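Local coordinates for protein hydrazine synthase subunit gamma (Candidatus Kuenenia stuttgartiensis, PDB 5C2V) that catalyses, as the gamma subunit of hydrazine synthase, the three-electron reduction of nitric oxide to hydroxylamine, the first half-reaction of hydrazine synthesis, at residues E155-P160 with D263-G268; T278-I283 with D306-L311. All blocks are in the same frame, centred on the assembly; numbering follows the deposited sequence.

The two contacts follow one another along the chain: interaction 1 closes when residues 263-268 meet residues 155-160, and interaction 2 opens ten residues later, joining residues 278-283 to the C-terminal helix 301-312. Their centres lie 14 Å apart, and they touch through Ile264, whose CG1 lies 3.9 Å from Leu279 CD2. Ile264 and Leu311 both contact heme c #2, which probably serves electron transfer, so Ile264 of interaction 1 and Leu311 of interaction 2 lie side by side at this heme. Interaction 1 ties the loop between helices 141-152 and 170-179 to the turn that leads into the calcium ligand Ser267, and interaction 2 holds the 3-10 turn 279-282 against helix 301-312.

Interaction 1. Residues E155-P160 with D263-G268; sequences EFTGSP and DIYASG. With CA (calcium ion), chain S; HEC (heme c), chain B.
Asp263 holds the backbone of Thr157 and Gly158 with both carboxylate oxygens, each through its syn lone pair: OD2 takes Thr157 N at 2.7 Å with an N-H...O angle of 153°, and OD1 takes Gly158 N at 2.9 Å. With CG lying beside its own backbone N (chi1 -71°), the carboxylate is directed into this pair of amides. OD2 also meets the Phe156 ring at its edge, 3.3 Å from CD1, the ring and carboxylate planes standing 68° apart. Beside the fork, Thr157 OG1 shares a hydrogen bond with Tyr265 OH (2.8 Å), approaching the tyrosine ring at its edge. That ring is sandwiched: Ala266 CB sits over the centre of one face, and Pro160 CD makes a CH-pi contact with the opposite one, 3.8 Å from the centroid; Met119 of the beta subunit also packs on Tyr265. Asp263 to Ala266 form a type I beta turn, closed by Ala266 N to Asp263 O, after which Ser267 OG binds a calcium ion at 2.6 Å. Asn90 and Thr269 help complete that metal site, linking the turn to strand 89-90, while the facing loop 155-160 runs from helix 141-152 toward helix 170-179.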
ATOM      1  N   GLU C 155     -25.586  57.226 -11.616  1.00 54.51           N
ATOM      2  CA  GLU C 155     -26.085  58.041 -12.718  1.00 60.18           C
ATOM      3  C   GLU C 155     -25.359  57.712 -14.017  1.00 46.99           C
ATOM      4  O   GLU C 155     -24.236  57.209 -13.996  1.00 58.09           O
ATOM      5  CB  GLU C 155     -25.930  59.530 -12.397  1.00 40.24           C
ATOM      6  CG  GLU C 155     -26.610  59.975 -11.111  1.00 49.03           C
ATOM      7  CD  GLU C 155     -28.120  60.048 -11.238  1.00 56.53           C
ATOM      8  OE1 GLU C 155     -28.624  60.052 -12.380  1.00 57.59           O
ATOM      9  OE2 GLU C 155     -28.802  60.105 -10.193  1.00 54.23           O
ATOM     10  N   PHE C 156     -26.007  57.995 -15.144  1.00 55.81           N
ATOM     11  CA  PHE C 156     -25.416  57.745 -16.455  1.00 58.02           C
ATOM     12  C   PHE C 156     -24.132  58.546 -16.668  1.00 61.60           C
ATOM     13  O   PHE C 156     -23.985  59.653 -16.152  1.00 61.54           O
ATOM     14  CB  PHE C 156     -26.418  58.069 -17.566  1.00 56.10           C
ATOM     15  CG  PHE C 156     -27.640  57.194 -17.561  1.00 69.68           C
ATOM     16  CD1 PHE C 156     -27.552  55.854 -17.903  1.00 68.89           C
ATOM     17  CD2 PHE C 156     -28.881  57.714 -17.227  1.00 71.94           C
ATOM     18  CE1 PHE C 156     -28.677  55.047 -17.901  1.00 61.10           C
ATOM     19  CE2 PHE C 156     -30.007  56.914 -17.225  1.00 67.79           C
ATOM     20  CZ  PHE C 156     -29.906  55.579 -17.563  1.00 58.69           C
ATOM     21  N   THR C 157     -23.204  57.970 -17.427  1.00 47.81           N
ATOM     22  CA  THR C 157     -21.934  58.625 -17.723  1.00 58.18           C
ATOM     23  C   THR C 157     -22.067  59.660 -18.835  1.00 52.55           C
ATOM     24  O   THR C 157     -21.411  60.701 -18.808  1.00 59.73           O
ATOM     25  CB  THR C 157     -20.855  57.603 -18.137  1.00 48.70           C
ATOM     26  OG1 THR C 157     -21.272  56.919 -19.325  1.00 55.56           O
ATOM     27  CG2 THR C 157     -20.619  56.592 -17.029  1.00 58.22           C
ATOM     28  N   GLY C 158     -22.918  59.367 -19.813  1.00 59.64           N
ATOM     29  CA  GLY C 158     -23.039  60.202 -20.994  1.00 51.74           C
ATOM     30  C   GLY C 158     -22.075  59.745 -22.072  1.00 64.05           C
ATOM     31  O   GLY C 158     -21.015  59.197 -21.772  1.00 72.08           O
ATOM     32  N   SER C 159     -22.436  59.979 -23.331  1.00 53.01           N
ATOM     33  CA  SER C 159     -21.649  59.479 -24.455  1.00 54.70           C
ATOM     34  C   SER C 159     -20.461  60.376 -24.804  1.00 52.31           C
ATOM     35  O   SER C 159     -20.614  61.587 -24.971  1.00 78.06           O
ATOM     36  CB  SER C 159     -22.539  59.306 -25.686  1.00 47.79           C
ATOM     37  OG  SER C 159     -21.800  58.782 -26.775  1.00 43.83           O
ATOM     38  N   PRO C 160     -19.267  59.771 -24.904  1.00 67.45           N
ATOM     39  CA  PRO C 160     -17.995  60.391 -25.302  1.00 67.62           C
ATOM     40  C   PRO C 160     -17.917  60.762 -26.783  1.00 61.15           C
ATOM     41  O   PRO C 160     -17.041  61.532 -27.180  1.00 67.46           O
ATOM     42  CB  PRO C 160     -16.968  59.306 -24.976  1.00 72.70           C
ATOM     43  CG  PRO C 160     -17.723  58.035 -25.112  1.00 54.86           C
ATOM     44  CD  PRO C 160     -19.102  58.338 -24.603  1.00 64.32           C
ATOM     45  N   ASP C 263     -26.074  55.288 -22.412  1.00 57.29           N
ATOM     46  CA  ASP C 263     -24.801  54.608 -22.172  1.00 50.79           C
ATOM     47  C   ASP C 263     -24.748  53.228 -22.822  1.00 48.76           C
ATOM     48  O   ASP C 263     -24.048  52.338 -22.341  1.00 61.46           O
ATOM     49  CB  ASP C 263     -24.528  54.473 -20.672  1.00 44.32           C
ATOM     50  CG  ASP C 263     -24.191  55.792 -20.017  1.00 57.30           C
ATOM     51  OD1 ASP C 263     -23.761  56.723 -20.729  1.00 70.70           O
ATOM     52  OD2 ASP C 263     -24.348  55.894 -18.784  1.00 51.53           O
ATOM     53  N   ILE C 264     -25.482  53.056 -23.918  1.00 51.71           N
ATOM     54  CA  ILE C 264     -25.524  51.771 -24.606  1.00 47.93           C
ATOM     55  C   ILE C 264     -24.184  51.485 -25.281  1.00 58.22           C
ATOM     56  O   ILE C 264     -23.912  50.361 -25.692  1.00 68.15           O
ATOM     57  CB  ILE C 264     -26.660  51.722 -25.651  1.00 42.83           C
ATOM     58  CG1 ILE C 264     -27.043  50.274 -25.969  1.00 48.48           C
ATOM     59  CG2 ILE C 264     -26.269  52.475 -26.909  1.00 48.96           C
ATOM     60  CD1 ILE C 264     -27.563  49.506 -24.777  1.00 38.05           C
ATOM     61  N   TYR C 265     -23.346  52.509 -25.382  1.00 54.07           N
ATOM     62  CA  TYR C 265     -22.004  52.340 -25.920  1.00 66.37           C
ATOM     63  C   TYR C 265     -21.163  51.483 -24.979  1.00 64.50           C
ATOM     64  O   TYR C 265     -20.249  50.781 -25.413  1.00 56.27           O
ATOM     65  CB  TYR C 265     -21.334  53.701 -26.132  1.00 48.12           C
ATOM     66  CG  TYR C 265     -20.850  54.342 -24.850  1.00 46.17           C
ATOM     67  CD1 TYR C 265     -21.734  54.990 -23.997  1.00 41.54           C
ATOM     68  CD2 TYR C 265     -19.508  54.294 -24.490  1.00 53.82           C
ATOM     69  CE1 TYR C 265     -21.295  55.573 -22.821  1.00 57.06           C
ATOM     70  CE2 TYR C 265     -19.062  54.873 -23.317  1.00 50.90           C
ATOM     71  CZ  TYR C 265     -19.959  55.512 -22.487  1.00 54.59           C
ATOM     72  OH  TYR C 265     -19.516  56.090 -21.320  1.00 55.95           O
ATOM     73  N   ALA C 266     -21.478  51.552 -23.687  1.00 37.24           N
ATOM     74  CA  ALA C 266     -20.673  50.900 -22.660  1.00 57.66           C
ATOM     75  C   ALA C 266     -21.199  49.530 -22.221  1.00 64.86           C
ATOM     76  O   ALA C 266     -20.556  48.858 -21.416  1.00 51.28           O
ATOM     77  CB  ALA C 266     -20.548  51.814 -21.450  1.00 50.24           C
ATOM     78  N   SER C 267     -22.343  49.102 -22.749  1.00 71.50           N
ATOM     79  CA  SER C 267     -22.816  47.755 -22.443  1.00 58.48           C
ATOM     80  C   SER C 267     -22.118  46.787 -23.372  1.00 52.68           C
ATOM     81  O   SER C 267     -22.303  46.836 -24.584  1.00 53.32           O
ATOM     82  CB  SER C 267     -24.338  47.626 -22.604  1.00 65.32           C
ATOM     83  OG  SER C 267     -24.728  46.267 -22.822  1.00 86.71           O
ATOM     84  N   GLY C 268     -21.305  45.910 -22.807  1.00 99.68           N
ATOM     85  CA  GLY C 268     -20.726  44.857 -23.607  1.00 69.20           C
ATOM     86  C   GLY C 268     -21.844  43.913 -23.988  1.00 69.75           C
ATOM     87  O   GLY C 268     -22.540  43.415 -23.104  1.00 85.09           O
TER
HETATM   88 CA    CA S 401     -25.095  43.902 -21.803  1.00 54.65          CA
HETATM   89 FE   HEC B 405     -35.137  48.139 -28.809  1.00 58.21          FE
HETATM   90  CHA HEC B 405     -33.281  46.247 -26.624  1.00 57.52           C
HETATM   91  CHB HEC B 405     -32.283  49.655 -29.933  1.00 75.30           C
HETATM   92  CHC HEC B 405     -36.884  49.469 -31.467  1.00 62.68           C
HETATM   93  CHD HEC B 405     -38.047  46.941 -27.493  1.00 67.47           C
HETATM   94  NA  HEC B 405     -33.143  47.963 -28.377  1.00 62.85           N
HETATM   95  C1A HEC B 405     -32.593  47.157 -27.399  1.00 62.98           C
HETATM   96  C2A HEC B 405     -31.172  47.436 -27.341  1.00 69.06           C
HETATM   97  C3A HEC B 405     -30.895  48.375 -28.251  1.00 67.27           C
HETATM   98  C4A HEC B 405     -32.129  48.727 -28.925  1.00 59.51           C
HETATM   99  CMA HEC B 405     -29.503  48.980 -28.535  1.00 49.46           C
HETATM  100  CAA HEC B 405     -30.154  46.771 -26.388  1.00 55.20           C
HETATM  101  CBA HEC B 405     -30.430  47.216 -24.955  1.00 64.04           C
HETATM  102  CGA HEC B 405     -29.602  46.398 -23.998  1.00 51.92           C
HETATM  103  O1A HEC B 405     -29.484  46.800 -22.813  1.00 54.38           O
HETATM  104  O2A HEC B 405     -29.056  45.348 -24.423  1.00 55.21           O
HETATM  105  NB  HEC B 405     -34.686  49.407 -30.371  1.00 61.45           N
HETATM  106  C1B HEC B 405     -33.404  49.785 -30.725  1.00 62.84           C
HETATM  107  C2B HEC B 405     -33.451  50.327 -32.067  1.00 53.68           C
HETATM  108  C3B HEC B 405     -34.723  50.282 -32.488  1.00 67.28           C
HETATM  109  C4B HEC B 405     -35.525  49.697 -31.430  1.00 53.54           C
HETATM  110  CMB HEC B 405     -32.231  50.873 -32.843  1.00 59.26           C
HETATM  111  CAB HEC B 405     -35.269  50.748 -33.859  1.00 65.28           C
HETATM  112  CBB HEC B 405     -34.793  49.797 -34.979  1.00 55.64           C
HETATM  113  NC  HEC B 405     -37.103  48.197 -29.378  1.00 69.64           N
HETATM  114  C1C HEC B 405     -37.617  48.795 -30.512  1.00 68.61           C
HETATM  115  C2C HEC B 405     -39.033  48.486 -30.574  1.00 68.70           C
HETATM  116  C3C HEC B 405     -39.372  47.892 -29.423  1.00 70.85           C
HETATM  117  C4C HEC B 405     -38.152  47.628 -28.683  1.00 62.50           C
HETATM  118  CMC HEC B 405     -40.015  49.093 -31.600  1.00 68.70           C
HETATM  119  CAC HEC B 405     -40.788  47.436 -28.999  1.00 70.71           C
HETATM  120  CBC HEC B 405     -41.287  46.291 -29.909  1.00 67.89           C
HETATM  121  ND  HEC B 405     -35.598  46.841 -27.236  1.00 51.71           N
HETATM  122  C1D HEC B 405     -36.891  46.382 -26.994  1.00 63.91           C
HETATM  123  C2D HEC B 405     -36.820  45.220 -26.133  1.00 66.86           C
HETATM  124  C3D HEC B 405     -35.323  45.009 -25.861  1.00 70.12           C
HETATM  125  C4D HEC B 405     -34.647  46.060 -26.589  1.00 59.79           C
HETATM  126  CMD HEC B 405     -38.001  44.380 -25.600  1.00 51.57           C
HETATM  127  CAD HEC B 405     -34.665  43.905 -25.006  1.00 60.49           C
HETATM  128  CBD HEC B 405     -34.884  42.553 -25.674  1.00 55.74           C
HETATM  129  CGD HEC B 405     -34.001  41.518 -25.032  1.00 61.49           C
HETATM  130  O1D HEC B 405     -34.009  40.349 -25.499  1.00 42.14           O
HETATM  131  O2D HEC B 405     -33.287  41.863 -24.055  1.00 50.98           O
HETATM  132  O   HOH W   1     -22.842  44.019 -21.090  1.00 74.90           O
HETATM  133  O   HOH W   2     -25.767  45.156 -19.854  1.00 57.42           O

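Interaction 2. Residues T278-I283 with D306-L311; sequences TLMDTI and DLVEYL
Leu279 O, the carbonyl of a residue whose side chain packs on Val308 and Leu311, accepts the backbone N of Thr282 at 2.9 Å, the bond that closes the 3-10 turn 279-282. The hydroxyl OG1 of the same threonine also points to Leu279 O, but that bond is modelled very short and its geometry is doubtful. The turn presents Leu279 and Ile283 to one flank of the helix. No hydrogen bond crosses the interface; the side chains that meet are apolar. Val308 sets a methyl group against each of two neighbours: CG1 lies 4.1 Å from Leu279 CB, while CG2, beside its own backbone N, reaches the main chain of Met280, 3.8 Å from CA. The methionine bends at chi2 (64°) and carries its sulfur off from residues 306-311. In the cytochrome c domain, helix 301-312 is the C-terminal helix, and its Leu307 also packs on Ile178 and Phe179 of helix 170-179, consistent with the packing of first and last helices in the cytochrome c fold. Ile283, CG1 beside its backbone N (chi1 -61°), extends CD1 to meet Leu307 CD2 at 3.7 Å and Leu311 CD1 at 3.9 Å. Leu311 itself touches the heme. Thr282 O accepts a hydrogen bond from ND1 of His293, one of the two axial ligands of heme c #2, with His190, which would help fix the rotation of the His293 imidazole.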
ATOM      1  N   THR C 278     -22.462  43.179 -31.380  1.00 62.56           N
ATOM      2  CA  THR C 278     -22.276  44.607 -31.626  1.00 68.89           C
ATOM      3  C   THR C 278     -23.629  45.302 -31.727  1.00 50.44           C
ATOM      4  O   THR C 278     -24.661  44.645 -31.869  1.00 65.14           O
ATOM      5  CB  THR C 278     -21.467  44.875 -32.913  1.00 54.59           C
ATOM      6  OG1 THR C 278     -22.114  44.254 -34.030  1.00 49.15           O
ATOM      7  CG2 THR C 278     -20.051  44.329 -32.782  1.00 39.16           C
ATOM      8  N   LEU C 279     -23.619  46.630 -31.641  1.00 68.59           N
ATOM      9  CA  LEU C 279     -24.832  47.430 -31.789  1.00 49.48           C
ATOM     10  C   LEU C 279     -25.536  47.113 -33.104  1.00 49.57           C
ATOM     11  O   LEU C 279     -26.763  47.002 -33.158  1.00 71.33           O
ATOM     12  CB  LEU C 279     -24.499  48.922 -31.712  1.00 32.02           C
ATOM     13  CG  LEU C 279     -24.137  49.473 -30.333  1.00 39.58           C
ATOM     14  CD1 LEU C 279     -23.455  50.824 -30.449  1.00 42.68           C
ATOM     15  CD2 LEU C 279     -25.387  49.582 -29.474  1.00 52.88           C
ATOM     16  N   MET C 280     -24.737  46.953 -34.153  1.00 42.81           N
ATOM     17  CA  MET C 280     -25.228  46.615 -35.484  1.00 45.36           C
ATOM     18  C   MET C 280     -26.095  45.356 -35.479  1.00 61.71           C
ATOM     19  O   MET C 280     -27.043  45.241 -36.257  1.00 73.02           O
ATOM     20  CB  MET C 280     -24.046  46.435 -36.440  1.00 41.89           C
ATOM     21  CG  MET C 280     -24.425  46.050 -37.857  1.00 69.77           C
ATOM     22  SD  MET C 280     -25.372  47.327 -38.706  1.00 66.94           S
ATOM     23  CE  MET C 280     -25.613  46.546 -40.298  1.00 76.12           C
ATOM     24  N   ASP C 281     -25.773  44.422 -34.590  1.00 60.59           N
ATOM     25  CA  ASP C 281     -26.484  43.150 -34.519  1.00 56.69           C
ATOM     26  C   ASP C 281     -27.874  43.287 -33.898  1.00 53.99           C
ATOM     27  O   ASP C 281     -28.694  42.376 -34.000  1.00 52.32           O
ATOM     28  CB  ASP C 281     -25.664  42.125 -33.733  1.00 64.43           C
ATOM     29  CG  ASP C 281     -24.325  41.828 -34.380  1.00 59.82           C
ATOM     30  OD1 ASP C 281     -24.302  41.117 -35.407  1.00 47.62           O
ATOM     31  OD2 ASP C 281     -23.292  42.300 -33.859  1.00 64.44           O
ATOM     32  N   THR C 282     -28.142  44.426 -33.263  1.00 53.24           N
ATOM     33  CA  THR C 282     -29.450  44.674 -32.655  1.00 64.13           C
ATOM     34  C   THR C 282     -30.436  45.184 -33.701  1.00 57.05           C
ATOM     35  O   THR C 282     -31.599  45.458 -33.407  1.00 50.03           O
ATOM     36  CB  THR C 282     -29.359  45.696 -31.508  1.00 60.50           C
ATOM     37  OG1 THR C 282     -28.874  46.945 -32.015  1.00 59.12           O
ATOM     38  CG2 THR C 282     -28.420  45.199 -30.423  1.00 65.16           C
ATOM     39  N   ILE C 283     -29.943  45.291 -34.928  1.00 63.25           N
ATOM     40  CA  ILE C 283     -30.618  45.977 -36.020  1.00 68.23           C
ATOM     41  C   ILE C 283     -30.734  45.064 -37.239  1.00 71.43           C
ATOM     42  O   ILE C 283     -31.827  44.823 -37.751  1.00 95.19           O
ATOM     43  CB  ILE C 283     -29.888  47.279 -36.391  1.00 64.40           C
ATOM     44  CG1 ILE C 283     -29.867  48.224 -35.189  1.00 65.17           C
ATOM     45  CG2 ILE C 283     -30.560  47.949 -37.564  1.00 70.25           C
ATOM     46  CD1 ILE C 283     -29.094  49.497 -35.422  1.00 65.37           C
ATOM     47  N   ASP C 306     -25.146  54.726 -39.698  1.00 75.02           N
ATOM     48  CA  ASP C 306     -25.533  56.003 -39.106  1.00 76.99           C
ATOM     49  C   ASP C 306     -26.362  55.787 -37.846  1.00 64.71           C
ATOM     50  O   ASP C 306     -26.163  56.464 -36.835  1.00 53.96           O
ATOM     51  CB  ASP C 306     -26.315  56.855 -40.104  1.00 90.69           C
ATOM     52  CG  ASP C 306     -25.422  57.512 -41.134  1.00 89.09           C
ATOM     53  OD1 ASP C 306     -24.215  57.675 -40.861  1.00 83.14           O
ATOM     54  OD2 ASP C 306     -25.933  57.875 -42.213  1.00 96.32           O
ATOM     55  N   LEU C 307     -27.292  54.838 -37.916  1.00 54.83           N
ATOM     56  CA  LEU C 307     -28.133  54.495 -36.776  1.00 60.77           C
ATOM     57  C   LEU C 307     -27.283  54.000 -35.610  1.00 74.87           C
ATOM     58  O   LEU C 307     -27.534  54.344 -34.452  1.00 69.60           O
ATOM     59  CB  LEU C 307     -29.164  53.436 -37.176  1.00 52.02           C
ATOM     60  CG  LEU C 307     -30.198  53.030 -36.125  1.00 62.45           C
ATOM     61  CD1 LEU C 307     -30.839  54.257 -35.499  1.00 65.79           C
ATOM     62  CD2 LEU C 307     -31.256  52.132 -36.746  1.00 56.29           C
ATOM     63  N   VAL C 308     -26.272  53.197 -35.929  1.00 65.79           N
ATOM     64  CA  VAL C 308     -25.323  52.719 -34.929  1.00 69.51           C
ATOM     65  C   VAL C 308     -24.589  53.891 -34.284  1.00 60.66           C
ATOM     66  O   VAL C 308     -24.434  53.940 -33.063  1.00 64.52           O
ATOM     67  CB  VAL C 308     -24.300  51.741 -35.545  1.00 68.36           C
ATOM     68  CG1 VAL C 308     -23.118  51.533 -34.608  1.00 52.67           C
ATOM     69  CG2 VAL C 308     -24.967  50.415 -35.876  1.00 51.87           C
ATOM     70  N   GLU C 309     -24.150  54.838 -35.108  1.00 55.72           N
ATOM     71  CA  GLU C 309     -23.452  56.020 -34.612  1.00 65.28           C
ATOM     72  C   GLU C 309     -24.340  56.858 -33.697  1.00 69.72           C
ATOM     73  O   GLU C 309     -23.864  57.431 -32.716  1.00 63.37           O
ATOM     74  CB  GLU C 309     -22.949  56.875 -35.777  1.00 69.24           C
ATOM     75  CG  GLU C 309     -21.726  56.306 -36.479  1.00 65.91           C
ATOM     76  CD  GLU C 309     -20.492  56.307 -35.596  1.00 73.64           C
ATOM     77  OE1 GLU C 309     -20.428  57.128 -34.655  1.00 66.95           O
ATOM     78  OE2 GLU C 309     -19.584  55.485 -35.841  1.00 85.07           O
ATOM     79  N   TYR C 310     -25.628  56.928 -34.018  1.00 61.66           N
ATOM     80  CA  TYR C 310     -26.579  57.655 -33.185  1.00 67.37           C
ATOM     81  C   TYR C 310     -26.798  56.931 -31.862  1.00 60.98           C
ATOM     82  O   TYR C 310     -26.951  57.564 -30.817  1.00 63.31           O
ATOM     83  CB  TYR C 310     -27.910  57.842 -33.914  1.00 70.88           C
ATOM     84  CG  TYR C 310     -28.986  58.484 -33.065  1.00 62.57           C
ATOM     85  CD1 TYR C 310     -28.859  59.794 -32.622  1.00 60.09           C
ATOM     86  CD2 TYR C 310     -30.129  57.782 -32.712  1.00 66.51           C
ATOM     87  CE1 TYR C 310     -29.840  60.385 -31.847  1.00 61.73           C
ATOM     88  CE2 TYR C 310     -31.115  58.363 -31.938  1.00 55.97           C
ATOM     89  CZ  TYR C 310     -30.966  59.664 -31.509  1.00 64.98           C
ATOM     90  OH  TYR C 310     -31.949  60.242 -30.740  1.00 63.71           O
ATOM     91  N   LEU C 311     -26.816  55.602 -31.916  1.00 57.41           N
ATOM     92  CA  LEU C 311     -26.906  54.796 -30.703  1.00 64.04           C
ATOM     93  C   LEU C 311     -25.692  55.038 -29.814  1.00 56.76           C
ATOM     94  O   LEU C 311     -25.811  55.123 -28.591  1.00 57.56           O
ATOM     95  CB  LEU C 311     -27.030  53.311 -31.048  1.00 59.93           C
ATOM     96  CG  LEU C 311     -28.377  52.871 -31.625  1.00 47.69           C
ATOM     97  CD1 LEU C 311     -28.314  51.431 -32.107  1.00 60.95           C
ATOM     98  CD2 LEU C 311     -29.476  53.043 -30.590  1.00 41.08           C
TER